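Local coordinates for protein galactonate dehydratase (Zobellia galactanivorans, PDB 5OLC) that is an enzyme of the enolase superfamily, with an N-terminal alpha/beta capping domain packed against a TIM-barrel-like C-terminal domain, at residues Lys13-Val18 with Ile41-Leu46; Glu55-Ala60 with Ile278-Gly283; Ala61-Gly66 with Leu102-Ser107; Asp68-Phe73 with Arg91-Tyr96; Lys77-His82 with Val111-Ile116. One frame throughout, in Å; residues are numbered along the deposited sequence.

Contact 1: Lys13-Val18 with Ile41-Leu46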
# COMPACT_ATOMS: atom_id res chain seq x y z
N LYS A 13 -36.24 3.19 -37.75
CA LYS A 13 -35.56 1.97 -38.18
C LYS A 13 -34.01 1.97 -38.02
O LYS A 13 -33.31 2.80 -38.63
CB LYS A 13 -35.97 1.60 -39.63
CG LYS A 13 -35.54 2.56 -40.74
CD LYS A 13 -36.38 2.33 -41.99
CE LYS A 13 -35.79 2.96 -43.23
NZ LYS A 13 -36.81 3.70 -44.03
N ILE A 14 -33.49 0.97 -37.25
CA ILE A 14 -32.05 0.70 -37.08
C ILE A 14 -31.73 -0.43 -38.09
O ILE A 14 -32.40 -1.47 -38.07
CB ILE A 14 -31.63 0.32 -35.61
CG1 ILE A 14 -32.08 1.37 -34.57
CG2 ILE A 14 -30.11 0.09 -35.52
CD1 ILE A 14 -32.41 0.81 -33.23
N GLU A 15 -30.74 -0.21 -38.97
CA GLU A 15 -30.39 -1.19 -40.01
C GLU A 15 -28.91 -1.58 -40.03
O GLU A 15 -28.10 -0.89 -40.66
CB GLU A 15 -30.85 -0.71 -41.40
CG GLU A 15 -32.34 -0.89 -41.65
CD GLU A 15 -33.01 -0.01 -42.69
OE1 GLU A 15 -32.30 0.74 -43.41
OE2 GLU A 15 -34.25 -0.07 -42.78
N PRO A 16 -28.55 -2.73 -39.41
CA PRO A 16 -27.15 -3.19 -39.46
C PRO A 16 -26.79 -3.89 -40.77
O PRO A 16 -27.59 -4.65 -41.30
CB PRO A 16 -27.04 -4.10 -38.24
CG PRO A 16 -28.44 -4.63 -38.02
CD PRO A 16 -29.41 -3.67 -38.64
N TYR A 17 -25.61 -3.60 -41.32
CA TYR A 17 -25.15 -4.20 -42.57
C TYR A 17 -23.75 -4.74 -42.40
O TYR A 17 -22.86 -3.99 -42.00
CB TYR A 17 -25.15 -3.20 -43.73
CG TYR A 17 -26.46 -2.48 -43.96
CD1 TYR A 17 -27.54 -3.12 -44.57
CD2 TYR A 17 -26.61 -1.14 -43.63
CE1 TYR A 17 -28.74 -2.46 -44.80
CE2 TYR A 17 -27.82 -0.46 -43.85
CZ TYR A 17 -28.88 -1.13 -44.44
OH TYR A 17 -30.08 -0.50 -44.66
N VAL A 18 -23.57 -6.04 -42.69
CA VAL A 18 -22.28 -6.73 -42.65
C VAL A 18 -21.74 -6.68 -44.07
O VAL A 18 -22.38 -7.21 -44.99
CB VAL A 18 -22.37 -8.19 -42.15
CG1 VAL A 18 -21.01 -8.86 -42.22
CG2 VAL A 18 -22.92 -8.25 -40.74
N ILE A 41 -21.68 -2.24 -40.07
CA ILE A 41 -22.02 -0.81 -40.13
C ILE A 41 -23.54 -0.67 -39.78
O ILE A 41 -24.29 -1.60 -40.07
CB ILE A 41 -21.75 -0.36 -41.61
CG1 ILE A 41 -20.26 -0.42 -42.01
CG2 ILE A 41 -22.34 0.98 -41.95
CD1 ILE A 41 -19.34 0.70 -41.62
N VAL A 42 -23.99 0.46 -39.21
CA VAL A 42 -25.42 0.72 -38.92
C VAL A 42 -25.91 2.02 -39.55
O VAL A 42 -25.15 2.98 -39.65
CB VAL A 42 -25.80 0.80 -37.43
CG1 VAL A 42 -26.59 -0.41 -36.96
CG2 VAL A 42 -24.60 1.12 -36.54
N LYS A 43 -27.22 2.07 -39.83
CA LYS A 43 -27.93 3.25 -40.29
C LYS A 43 -29.19 3.36 -39.42
O LYS A 43 -30.11 2.53 -39.51
CB LYS A 43 -28.29 3.16 -41.78
CG LYS A 43 -28.75 4.48 -42.40
CD LYS A 43 -29.62 4.19 -43.59
CE LYS A 43 -29.74 5.37 -44.51
NZ LYS A 43 -30.09 4.96 -45.91
N ILE A 44 -29.21 4.38 -38.55
CA ILE A 44 -30.38 4.65 -37.73
C ILE A 44 -31.08 5.77 -38.45
O ILE A 44 -30.45 6.78 -38.79
CB ILE A 44 -30.08 5.00 -36.24
CG1 ILE A 44 -29.21 3.90 -35.58
CG2 ILE A 44 -31.40 5.23 -35.45
CD1 ILE A 44 -28.43 4.33 -34.45
N THR A 45 -32.37 5.57 -38.74
CA THR A 45 -33.20 6.57 -39.40
C THR A 45 -34.42 6.90 -38.51
O THR A 45 -35.08 6.02 -37.94
CB THR A 45 -33.55 6.22 -40.89
OG1 THR A 45 -34.90 5.78 -40.99
CG2 THR A 45 -32.59 5.21 -41.54
N LEU A 46 -34.67 8.22 -38.40
CA LEU A 46 -35.75 8.81 -37.62
C LEU A 46 -37.05 8.86 -38.44
O LEU A 46 -37.00 8.72 -39.67
CB LEU A 46 -35.35 10.23 -37.19
CG LEU A 46 -34.01 10.42 -36.43
CD1 LEU A 46 -33.86 11.86 -35.98
CD2 LEU A 46 -33.87 9.48 -35.23

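Contact 2: Glu55-Ala60 with Ile278-Gly283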
# COMPACT_ATOMS: atom_id res chain seq x y z
N GLU A 55 -20.64 2.53 -36.86
CA GLU A 55 -19.75 1.40 -37.08
C GLU A 55 -19.34 0.77 -35.74
O GLU A 55 -19.13 1.48 -34.75
CB GLU A 55 -18.50 1.89 -37.84
CG GLU A 55 -17.58 0.82 -38.40
CD GLU A 55 -16.54 1.38 -39.35
OE1 GLU A 55 -16.72 2.51 -39.84
OE2 GLU A 55 -15.52 0.69 -39.60
N GLY A 56 -19.24 -0.55 -35.75
CA GLY A 56 -18.78 -1.37 -34.63
C GLY A 56 -17.48 -2.04 -35.00
O GLY A 56 -17.28 -2.39 -36.17
N TYR A 57 -16.55 -2.18 -34.03
CA TYR A 57 -15.25 -2.80 -34.28
C TYR A 57 -15.15 -4.19 -33.66
O TYR A 57 -15.39 -4.33 -32.45
CB TYR A 57 -14.08 -1.90 -33.84
CG TYR A 57 -12.71 -2.50 -34.07
CD1 TYR A 57 -12.06 -2.36 -35.29
CD2 TYR A 57 -12.04 -3.17 -33.04
CE1 TYR A 57 -10.78 -2.89 -35.49
CE2 TYR A 57 -10.76 -3.71 -33.24
CZ TYR A 57 -10.14 -3.57 -34.47
OH TYR A 57 -8.88 -4.10 -34.65
N GLY A 58 -14.80 -5.18 -34.48
CA GLY A 58 -14.66 -6.57 -34.08
C GLY A 58 -15.25 -7.56 -35.07
O GLY A 58 -15.22 -7.29 -36.27
N PRO A 59 -15.81 -8.71 -34.60
CA PRO A 59 -16.39 -9.69 -35.55
C PRO A 59 -17.78 -9.29 -36.06
O PRO A 59 -18.80 -9.40 -35.36
CB PRO A 59 -16.36 -11.01 -34.77
CG PRO A 59 -15.84 -10.67 -33.38
CD PRO A 59 -15.94 -9.20 -33.22
N ALA A 60 -17.80 -8.79 -37.30
CA ALA A 60 -18.96 -8.26 -37.99
C ALA A 60 -20.31 -8.93 -37.64
O ALA A 60 -21.15 -8.29 -37.00
CB ALA A 60 -18.74 -8.30 -39.49
N ILE A 278 -13.16 4.03 -30.70
CA ILE A 278 -14.50 4.61 -30.54
C ILE A 278 -15.58 3.58 -30.81
O ILE A 278 -16.47 3.41 -29.98
CB ILE A 278 -14.66 5.92 -31.38
CG1 ILE A 278 -13.70 7.04 -30.86
CG2 ILE A 278 -16.10 6.43 -31.36
CD1 ILE A 278 -12.89 7.75 -31.90
N CYS A 279 -15.40 2.79 -31.89
CA CYS A 279 -16.28 1.74 -32.41
C CYS A 279 -16.29 0.45 -31.56
O CYS A 279 -17.05 -0.48 -31.86
CB CYS A 279 -15.93 1.45 -33.87
SG CYS A 279 -16.13 2.88 -34.98
N ALA A 280 -15.50 0.42 -30.49
CA ALA A 280 -15.42 -0.75 -29.62
C ALA A 280 -15.66 -0.44 -28.12
O ALA A 280 -16.49 -1.12 -27.49
CB ALA A 280 -14.08 -1.44 -29.81
N ALA A 281 -14.98 0.60 -27.58
CA ALA A 281 -14.97 1.01 -26.16
C ALA A 281 -16.31 1.57 -25.58
O ALA A 281 -16.47 1.62 -24.35
CB ALA A 281 -13.85 2.02 -25.93
N GLY A 282 -17.24 1.97 -26.45
CA GLY A 282 -18.53 2.52 -26.03
C GLY A 282 -19.02 3.73 -26.81
O GLY A 282 -19.88 4.47 -26.32
N GLY A 283 -18.46 3.91 -28.01
CA GLY A 283 -18.81 5.00 -28.92
C GLY A 283 -18.19 6.33 -28.60
O GLY A 283 -17.21 6.40 -27.84

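Contact 3: Ala61-Gly66 with Leu102-Ser107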
# COMPACT_ATOMS: atom_id res chain seq x y z
N ALA A 61 -20.50 -10.20 -38.01
CA ALA A 61 -21.75 -10.94 -37.81
C ALA A 61 -22.21 -11.08 -36.34
O ALA A 61 -23.41 -11.24 -36.08
CB ALA A 61 -21.65 -12.29 -38.47
N VAL A 62 -21.25 -10.98 -35.40
CA VAL A 62 -21.51 -11.06 -33.96
C VAL A 62 -21.99 -9.70 -33.48
O VAL A 62 -22.88 -9.64 -32.61
CB VAL A 62 -20.30 -11.54 -33.13
CG1 VAL A 62 -20.77 -12.26 -31.87
CG2 VAL A 62 -19.40 -12.45 -33.95
N ILE A 63 -21.41 -8.62 -34.04
CA ILE A 63 -21.79 -7.24 -33.72
C ILE A 63 -23.20 -6.96 -34.28
O ILE A 63 -24.02 -6.31 -33.62
CB ILE A 63 -20.69 -6.23 -34.22
CG1 ILE A 63 -19.43 -6.29 -33.32
CG2 ILE A 63 -21.21 -4.78 -34.32
CD1 ILE A 63 -18.19 -6.01 -34.02
N LYS A 64 -23.46 -7.49 -35.48
CA LYS A 64 -24.70 -7.33 -36.20
C LYS A 64 -25.88 -7.91 -35.41
O LYS A 64 -26.97 -7.36 -35.44
CB LYS A 64 -24.57 -8.00 -37.56
CG LYS A 64 -25.52 -7.46 -38.62
CD LYS A 64 -26.46 -8.54 -39.14
CE LYS A 64 -27.85 -8.41 -38.59
NZ LYS A 64 -28.70 -9.58 -38.96
N SER A 65 -25.65 -9.01 -34.69
CA SER A 65 -26.70 -9.63 -33.88
C SER A 65 -26.89 -8.83 -32.61
O SER A 65 -28.00 -8.82 -32.06
CB SER A 65 -26.32 -11.07 -33.55
OG SER A 65 -26.18 -11.80 -34.75
N GLY A 66 -25.80 -8.19 -32.16
CA GLY A 66 -25.78 -7.34 -30.98
C GLY A 66 -26.72 -6.18 -31.16
O GLY A 66 -27.60 -5.96 -30.33
N LEU A 102 -20.92 -6.92 -27.31
CA LEU A 102 -22.06 -6.01 -27.01
C LEU A 102 -21.63 -4.54 -26.85
O LEU A 102 -22.45 -3.66 -27.12
CB LEU A 102 -22.92 -6.46 -25.83
CG LEU A 102 -23.89 -7.62 -26.11
CD1 LEU A 102 -24.46 -8.16 -24.83
CD2 LEU A 102 -25.03 -7.22 -27.02
N GLN A 103 -20.35 -4.27 -26.51
CA GLN A 103 -19.82 -2.91 -26.41
C GLN A 103 -19.66 -2.30 -27.80
O GLN A 103 -19.94 -1.11 -27.97
CB GLN A 103 -18.50 -2.83 -25.60
CG GLN A 103 -18.65 -3.05 -24.09
CD GLN A 103 -19.92 -2.45 -23.49
OE1 GLN A 103 -20.20 -1.25 -23.62
NE2 GLN A 103 -20.73 -3.29 -22.85
N ALA A 104 -19.25 -3.13 -28.80
CA ALA A 104 -19.12 -2.69 -30.19
C ALA A 104 -20.51 -2.49 -30.85
O ALA A 104 -20.63 -1.68 -31.78
CB ALA A 104 -18.25 -3.65 -30.98
N ALA A 105 -21.56 -3.20 -30.35
CA ALA A 105 -22.95 -3.01 -30.79
C ALA A 105 -23.42 -1.65 -30.26
O ALA A 105 -23.95 -0.85 -31.05
CB ALA A 105 -23.83 -4.11 -30.24
N ILE A 106 -23.16 -1.36 -28.93
CA ILE A 106 -23.48 -0.08 -28.26
C ILE A 106 -22.71 1.07 -28.91
O ILE A 106 -23.29 2.13 -29.13
CB ILE A 106 -23.31 -0.09 -26.70
CG1 ILE A 106 -24.20 -1.16 -26.03
CG2 ILE A 106 -23.65 1.28 -26.12
CD1 ILE A 106 -24.19 -1.22 -24.50
N SER A 107 -21.41 0.84 -29.27
CA SER A 107 -20.55 1.83 -29.95
C SER A 107 -21.13 2.23 -31.30
O SER A 107 -21.24 3.43 -31.58
CB SER A 107 -19.14 1.29 -30.17
OG SER A 107 -18.43 0.99 -28.99

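Contact 4: Asp68-Phe73 with Arg91-Tyr96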
# COMPACT_ATOMS: atom_id res chain seq x y z
N ASP A 68 -29.17 -5.99 -33.30
CA ASP A 68 -30.49 -6.63 -33.33
C ASP A 68 -31.06 -6.86 -31.93
O ASP A 68 -32.28 -6.86 -31.75
CB ASP A 68 -30.42 -7.97 -34.06
CG ASP A 68 -30.12 -7.96 -35.55
OD1 ASP A 68 -30.05 -6.85 -36.14
OD2 ASP A 68 -29.97 -9.05 -36.14
N PHE A 69 -30.16 -7.08 -30.93
CA PHE A 69 -30.55 -7.30 -29.54
C PHE A 69 -31.14 -6.04 -28.92
O PHE A 69 -32.17 -6.13 -28.25
CB PHE A 69 -29.39 -7.88 -28.69
CG PHE A 69 -29.68 -7.91 -27.20
CD1 PHE A 69 -30.49 -8.90 -26.65
CD2 PHE A 69 -29.15 -6.94 -26.36
CE1 PHE A 69 -30.78 -8.91 -25.28
CE2 PHE A 69 -29.43 -6.96 -24.99
CZ PHE A 69 -30.25 -7.94 -24.46
N PHE A 70 -30.48 -4.89 -29.14
CA PHE A 70 -30.90 -3.59 -28.61
C PHE A 70 -31.98 -2.92 -29.42
O PHE A 70 -32.65 -2.02 -28.89
CB PHE A 70 -29.71 -2.61 -28.51
CG PHE A 70 -28.56 -3.10 -27.65
CD1 PHE A 70 -28.73 -3.31 -26.29
CD2 PHE A 70 -27.31 -3.32 -28.21
CE1 PHE A 70 -27.68 -3.77 -25.51
CE2 PHE A 70 -26.26 -3.77 -27.43
CZ PHE A 70 -26.44 -3.99 -26.08
N THR A 71 -32.13 -3.30 -30.71
CA THR A 71 -33.07 -2.66 -31.63
C THR A 71 -34.47 -2.62 -31.03
O THR A 71 -34.97 -1.51 -30.96
CB THR A 71 -32.97 -3.24 -33.04
OG1 THR A 71 -31.65 -2.98 -33.52
CG2 THR A 71 -33.94 -2.61 -34.00
N PRO A 72 -35.06 -3.70 -30.43
CA PRO A 72 -36.42 -3.55 -29.83
C PRO A 72 -36.61 -2.42 -28.81
O PRO A 72 -37.66 -1.77 -28.86
CB PRO A 72 -36.68 -4.91 -29.20
CG PRO A 72 -35.89 -5.86 -30.02
CD PRO A 72 -34.63 -5.11 -30.40
N PHE A 73 -35.59 -2.16 -27.93
CA PHE A 73 -35.66 -1.12 -26.88
C PHE A 73 -35.14 0.27 -27.31
O PHE A 73 -34.92 1.14 -26.45
CB PHE A 73 -34.95 -1.56 -25.58
CG PHE A 73 -34.54 -3.00 -25.47
CD1 PHE A 73 -35.41 -3.94 -24.93
CD2 PHE A 73 -33.27 -3.40 -25.83
CE1 PHE A 73 -35.02 -5.28 -24.80
CE2 PHE A 73 -32.88 -4.74 -25.69
CZ PHE A 73 -33.76 -5.67 -25.19
N ARG A 91 -27.94 -0.67 -19.18
CA ARG A 91 -28.81 -1.39 -18.23
C ARG A 91 -29.21 -2.77 -18.76
O ARG A 91 -29.22 -3.73 -17.98
CB ARG A 91 -30.05 -0.55 -17.84
CG ARG A 91 -29.81 0.51 -16.77
CD ARG A 91 -29.87 -0.04 -15.33
NE ARG A 91 -31.24 -0.14 -14.80
CZ ARG A 91 -31.55 -0.21 -13.50
NH1 ARG A 91 -30.59 -0.17 -12.58
NH2 ARG A 91 -32.81 -0.31 -13.11
N ARG A 92 -29.45 -2.89 -20.08
CA ARG A 92 -29.83 -4.15 -20.72
C ARG A 92 -28.65 -5.13 -20.87
O ARG A 92 -28.83 -6.33 -20.62
CB ARG A 92 -30.50 -3.90 -22.10
CG ARG A 92 -31.78 -3.07 -22.10
CD ARG A 92 -33.06 -3.80 -21.70
NE ARG A 92 -34.18 -2.87 -21.58
CZ ARG A 92 -35.46 -3.20 -21.53
NH1 ARG A 92 -35.83 -4.47 -21.61
NH2 ARG A 92 -36.39 -2.26 -21.43
N SER A 93 -27.47 -4.63 -21.29
CA SER A 93 -26.30 -5.48 -21.60
C SER A 93 -25.29 -5.77 -20.47
O SER A 93 -24.63 -6.80 -20.56
CB SER A 93 -25.53 -4.92 -22.79
OG SER A 93 -24.67 -3.86 -22.43
N MET A 94 -25.12 -4.87 -19.47
CA MET A 94 -24.17 -4.93 -18.33
C MET A 94 -23.90 -6.36 -17.76
O MET A 94 -22.72 -6.73 -17.62
CB MET A 94 -24.64 -3.98 -17.22
CG MET A 94 -23.79 -4.01 -15.97
SD MET A 94 -24.77 -4.55 -14.55
CE MET A 94 -25.83 -3.12 -14.32
N ASP A 95 -24.96 -7.14 -17.44
CA ASP A 95 -24.89 -8.52 -16.91
C ASP A 95 -24.19 -9.51 -17.88
O ASP A 95 -23.59 -10.49 -17.42
CB ASP A 95 -26.29 -9.06 -16.52
CG ASP A 95 -27.44 -8.04 -16.61
OD1 ASP A 95 -27.41 -7.04 -15.87
OD2 ASP A 95 -28.36 -8.26 -17.43
N TYR A 96 -24.27 -9.24 -19.21
CA TYR A 96 -23.72 -10.08 -20.29
C TYR A 96 -22.73 -9.33 -21.22
O TYR A 96 -22.46 -9.79 -22.34
CB TYR A 96 -24.87 -10.68 -21.14
CG TYR A 96 -26.17 -10.93 -20.42
CD1 TYR A 96 -26.33 -12.02 -19.58
CD2 TYR A 96 -27.27 -10.10 -20.63
CE1 TYR A 96 -27.54 -12.26 -18.92
CE2 TYR A 96 -28.49 -10.33 -19.98
CZ TYR A 96 -28.61 -11.42 -19.13
OH TYR A 96 -29.80 -11.66 -18.48

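Contact 5: Lys77-His82 with Val111-Ile116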
# COMPACT_ATOMS: atom_id res chain seq x y z
N LYS A 77 -38.01 6.06 -29.81
CA LYS A 77 -37.33 6.88 -28.83
C LYS A 77 -36.50 7.92 -29.57
O LYS A 77 -36.02 7.67 -30.69
CB LYS A 77 -36.45 6.01 -27.90
CG LYS A 77 -37.21 5.42 -26.71
CD LYS A 77 -37.09 3.91 -26.58
CE LYS A 77 -37.74 3.43 -25.30
NZ LYS A 77 -37.45 2.00 -25.01
N GLU A 78 -36.34 9.08 -28.91
CA GLU A 78 -35.65 10.29 -29.37
C GLU A 78 -34.14 10.14 -29.43
O GLU A 78 -33.50 9.73 -28.46
CB GLU A 78 -36.07 11.49 -28.50
CG GLU A 78 -37.58 11.57 -28.25
CD GLU A 78 -38.14 10.91 -26.99
OE1 GLU A 78 -37.98 9.68 -26.81
OE2 GLU A 78 -38.84 11.63 -26.24
N ALA A 79 -33.57 10.51 -30.57
CA ALA A 79 -32.14 10.43 -30.86
C ALA A 79 -31.21 11.57 -30.27
O ALA A 79 -29.99 11.33 -30.16
CB ALA A 79 -31.96 10.34 -32.36
N ILE A 80 -31.75 12.80 -29.95
CA ILE A 80 -30.95 13.91 -29.38
C ILE A 80 -30.44 13.54 -27.98
O ILE A 80 -29.25 13.76 -27.69
CB ILE A 80 -31.57 15.34 -29.40
CG1 ILE A 80 -33.11 15.33 -29.39
CG2 ILE A 80 -31.02 16.19 -30.54
CD1 ILE A 80 -33.77 15.31 -27.99
N GLY A 81 -31.32 12.97 -27.15
CA GLY A 81 -30.98 12.48 -25.81
C GLY A 81 -30.27 11.13 -25.89
O GLY A 81 -30.71 10.16 -25.27
N HIS A 82 -29.15 11.09 -26.65
CA HIS A 82 -28.32 9.92 -26.95
C HIS A 82 -27.87 9.17 -25.70
O HIS A 82 -27.75 7.93 -25.74
CB HIS A 82 -27.11 10.34 -27.82
CG HIS A 82 -26.11 11.15 -27.08
ND1 HIS A 82 -26.27 12.52 -26.91
CD2 HIS A 82 -25.01 10.76 -26.41
CE1 HIS A 82 -25.25 12.91 -26.16
NE2 HIS A 82 -24.47 11.88 -25.83
N VAL A 111 -22.23 6.10 -32.36
CA VAL A 111 -21.62 6.88 -33.45
C VAL A 111 -22.70 7.37 -34.45
O VAL A 111 -22.67 8.54 -34.85
CB VAL A 111 -20.45 6.11 -34.12
CG1 VAL A 111 -19.80 6.91 -35.25
CG2 VAL A 111 -19.39 5.72 -33.08
N ALA A 112 -23.68 6.52 -34.78
CA ALA A 112 -24.81 6.91 -35.64
C ALA A 112 -25.73 7.96 -34.97
O ALA A 112 -26.22 8.85 -35.67
CB ALA A 112 -25.61 5.69 -36.09
N LEU A 113 -25.92 7.90 -33.62
CA LEU A 113 -26.75 8.90 -32.89
C LEU A 113 -26.05 10.27 -32.79
O LEU A 113 -26.69 11.29 -32.47
CB LEU A 113 -27.07 8.41 -31.47
CG LEU A 113 -28.01 7.25 -31.33
CD1 LEU A 113 -27.88 6.64 -29.96
CD2 LEU A 113 -29.42 7.66 -31.63
N TRP A 114 -24.72 10.27 -33.00
CA TRP A 114 -23.87 11.45 -33.00
C TRP A 114 -23.85 12.04 -34.40
O TRP A 114 -23.71 13.26 -34.52
CB TRP A 114 -22.45 11.13 -32.48
CG TRP A 114 -22.32 11.25 -30.98
CD1 TRP A 114 -22.44 10.25 -30.07
CD2 TRP A 114 -22.14 12.46 -30.23
NE1 TRP A 114 -22.35 10.75 -28.80
CE2 TRP A 114 -22.18 12.11 -28.86
CE3 TRP A 114 -21.97 13.81 -30.58
CZ2 TRP A 114 -21.98 13.05 -27.84
CZ3 TRP A 114 -21.79 14.75 -29.57
CH2 TRP A 114 -21.81 14.37 -28.22
N ASP A 115 -24.06 11.20 -35.46
CA ASP A 115 -24.17 11.67 -36.85
C ASP A 115 -25.53 12.32 -36.97
O ASP A 115 -25.60 13.44 -37.47
CB ASP A 115 -24.01 10.54 -37.87
CG ASP A 115 -23.67 10.99 -39.29
OD1 ASP A 115 -23.10 12.10 -39.45
OD2 ASP A 115 -23.94 10.22 -40.24
N ILE A 116 -26.60 11.66 -36.43
CA ILE A 116 -27.98 12.17 -36.37
C ILE A 116 -27.99 13.52 -35.69
O ILE A 116 -28.46 14.46 -36.31
CB ILE A 116 -28.95 11.17 -35.68
CG1 ILE A 116 -29.42 10.05 -36.64
CG2 ILE A 116 -30.17 11.89 -35.05
CD1 ILE A 116 -30.14 8.86 -35.98

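Contact 1: Lys13-Val18 with Ile41-Leu46
I14 lies alongside both V42 and I44, all three side chains pointing the same way from two antiparallel strands whose axes run at 165° to each other. With chi1 at -54° the CG2 branch of I14 stands opposite its backbone N, where it meets V42 CG1 at 3.8 Å and I44 CG1 at 3.9 Å. P16 extends this apolar patch by placing its CB 3.9 Å from V42 CG1. The patch is the close-packed side of the sheet: I67 of helix 60-70 covers I14, and A108 and A112 of helix 101-120 cover V42 and I44. At the two ends of the pairing, well-formed backbone bonds fix the register, as in Y17 N to I41 O at 2.7 Å and K13 N to T45 O at 3.1 Å. The other face, carrying K13, E15, Y17 and K43, is more polar and partly open to solvent, though I41 and T45 there are buried. There the hydroxyl of Y17 donates to E15 OE1 at 2.8 Å, approaching from above the carboxylate plane, while K43 CB comes to the edge of the Y17 ring. K43 NZ stays 5.4 Å from E15 OE1, too far for a salt bridge, and makes a cation-pi contact with Y51. One carboxylate oxygen accepts a bond from a neutral phenol, with a lysine near enough that its charge probably favours the ionised form.

Contact 2: Glu55-Ala60 with Ile278-Gly283
C279 faces the end of strand 51-56 and carries most of the contact. Its carbonyl O accepts the backbone N-H of Y57 at 2.8 Å; the N-H...O angle is 152°, but the donor stands well above the carbonyl plane, 55° out of it. A chi1 of -61° turns SG back beside the residue's own N, which sets it against E55, 3.3 Å from O and 3.8 Å from CB, while C279 CB lies 3.8 Å from Y57 CB. The next residue, A280, adds its methyl carbon, 4.1 Å from the same Y57 CB. Beyond A281, G282 O accepts a bond from W86 NE1 of helix 82-93. One backbone bond and a few side-chain touches therefore join strand 51-56 and the Y57 that follows it to the barrel domain, at the short, weakly bonded helix 278-281 that follows strand 273-274. Helix 309-321 closes one side: A311 packs on C279 and its N, together with T308 OG1, binds E55 OE1, while helix 283-296 lies behind I278 and A281.

Contact 3: Ala61-Gly66 with Leu102-Ser107
On the helix that presents A104 and A105 to helix 61-66, the carbonyl O of Q103 is held twice by S107, by N at 2.8 Å and by OG at 2.8 Å. The two donors arrive from opposite faces of the carbonyl plane, with OG 38° out of it; OG also makes weak hydrogen bonds to I278 O and G282 N of the barrel domain. Both helices belong to the N-terminal capping domain of the enolase superfamily, where helices follow a three-stranded antiparallel sheet. Their short axes pass 8.1 Å apart and cross at -64°, and G66, A104 and A105 are small enough for the backbones to come close: the CA atoms of G66 and A105 are 5.2 Å apart. Because G66 has no side chain, A105 CB can rest directly on its backbone, 3.7 Å from G66 C. I63 fills the neighbouring position with its longer branch, whose CG1 touches A104 CB at 3.7 Å. F70, one turn beyond G66, covers L102 and A105. On the outer side, V62 packs on V101 of the second subunit, and S65 OG is hydrogen-bonded to S65 OG of that subunit, so helix 60-70 serves the subunit interface as well as the interior. L102 leaves its helix pointing away from the partner, yet with CG opposite its carbonyl carbon (chi1 -76°) its chain brings CD2 back to 4.0 Å from G66 CA.

Contact 4: Asp68-Phe73 with Arg91-Tyr96
F69 points at helix 82-93, its CE2 4.3 Å from R92 CB. One face of its ring also receives CE2 of F73, near the rim, so the two phenylalanines one turn apart lean on each other. Toward the interface, P59 of the second subunit touches F69. F70 makes the deeper contact: it presents its ring edge to S93, whose CB lies in the ring plane 3.5 Å from F70 CZ. In the capping domain this ring reaches from helix 60-70 to where helices 82-93 and 101-120 meet it: M89 and S93 on one, L102, A105 and I106 on the other. F73 lies under R92. A bend at chi2 (-79°) folds the arginine chain over the ring and sets CD 3.8 Å from the F73 centroid, only 4° off the ring normal. Further out, the guanidinium stacks on F73 with centres 4.2 Å apart and planes inclined by 23°, while R92 NH2 forms a salt bridge with E88 on its own helix.

Contact 5: Lys77-His82 with Val111-Ile116
H82 has chi1 at 71°, which puts its imidazole between its backbone N and carbonyl carbon, and in W114 a chi1 of -88° carries the indole out from the helix toward the loop, onto the imidazole of H82. The pair is edge-to-face, with the edge of W114 directed at the face of H82: the imidazole and five-membered ring centroids are 4.6 Å apart and the planes meet at 58°. W114 CE2 stands 3.8 Å above the imidazole plane, toward the rim. NE1, on the same indole edge that meets H82, is hydrogen-bonded to T285 OG1 of helix 283-296, which probably helps to fix the indole rotation and ties it to the barrel domain. H82 is steadied from its own loop, where an inverse gamma turn centred on G81 closes with H82 N to I80 O at 2.9 Å; H82 ND1 adds a weak bond to the same oxygen. Earlier in the loop, A79 places CB between two side chains of the helix, 3.8 Å from L113 CD2 and 3.6 Å from I116 CG2, and L46 of the sheet also packs on it. I80 turns the other way and meets V127 of the third subunit. The contact thus pins the irregular link between helices 60-70 and 82-93 onto helix 101-120, within the alpha/beta capping domain characteristic of the enolase superfamily.

Contacts 2, 3 and 5 are buried, whereas contacts 1 and 4 are partly open to solvent. Contacts 3 and 4 share helix 60-70, and contacts 3 and 5 share helix 101-120, which also backs the apolar face of the sheet in contact 1. The chemistry follows position: backbone bonds dominate in the sheet, small apolar groups where two helices cross in contact 3, an arginine stacked on a phenylalanine in the more exposed contact 4, and a histidine-tryptophan pair with apolar side chains in buried contact 5. Contact 2 alone pairs segments of the two family domains, and it touches contact 3 through S107. Contacts 2, 3 and 4 also reach the second subunit, while contact 5 reaches the third.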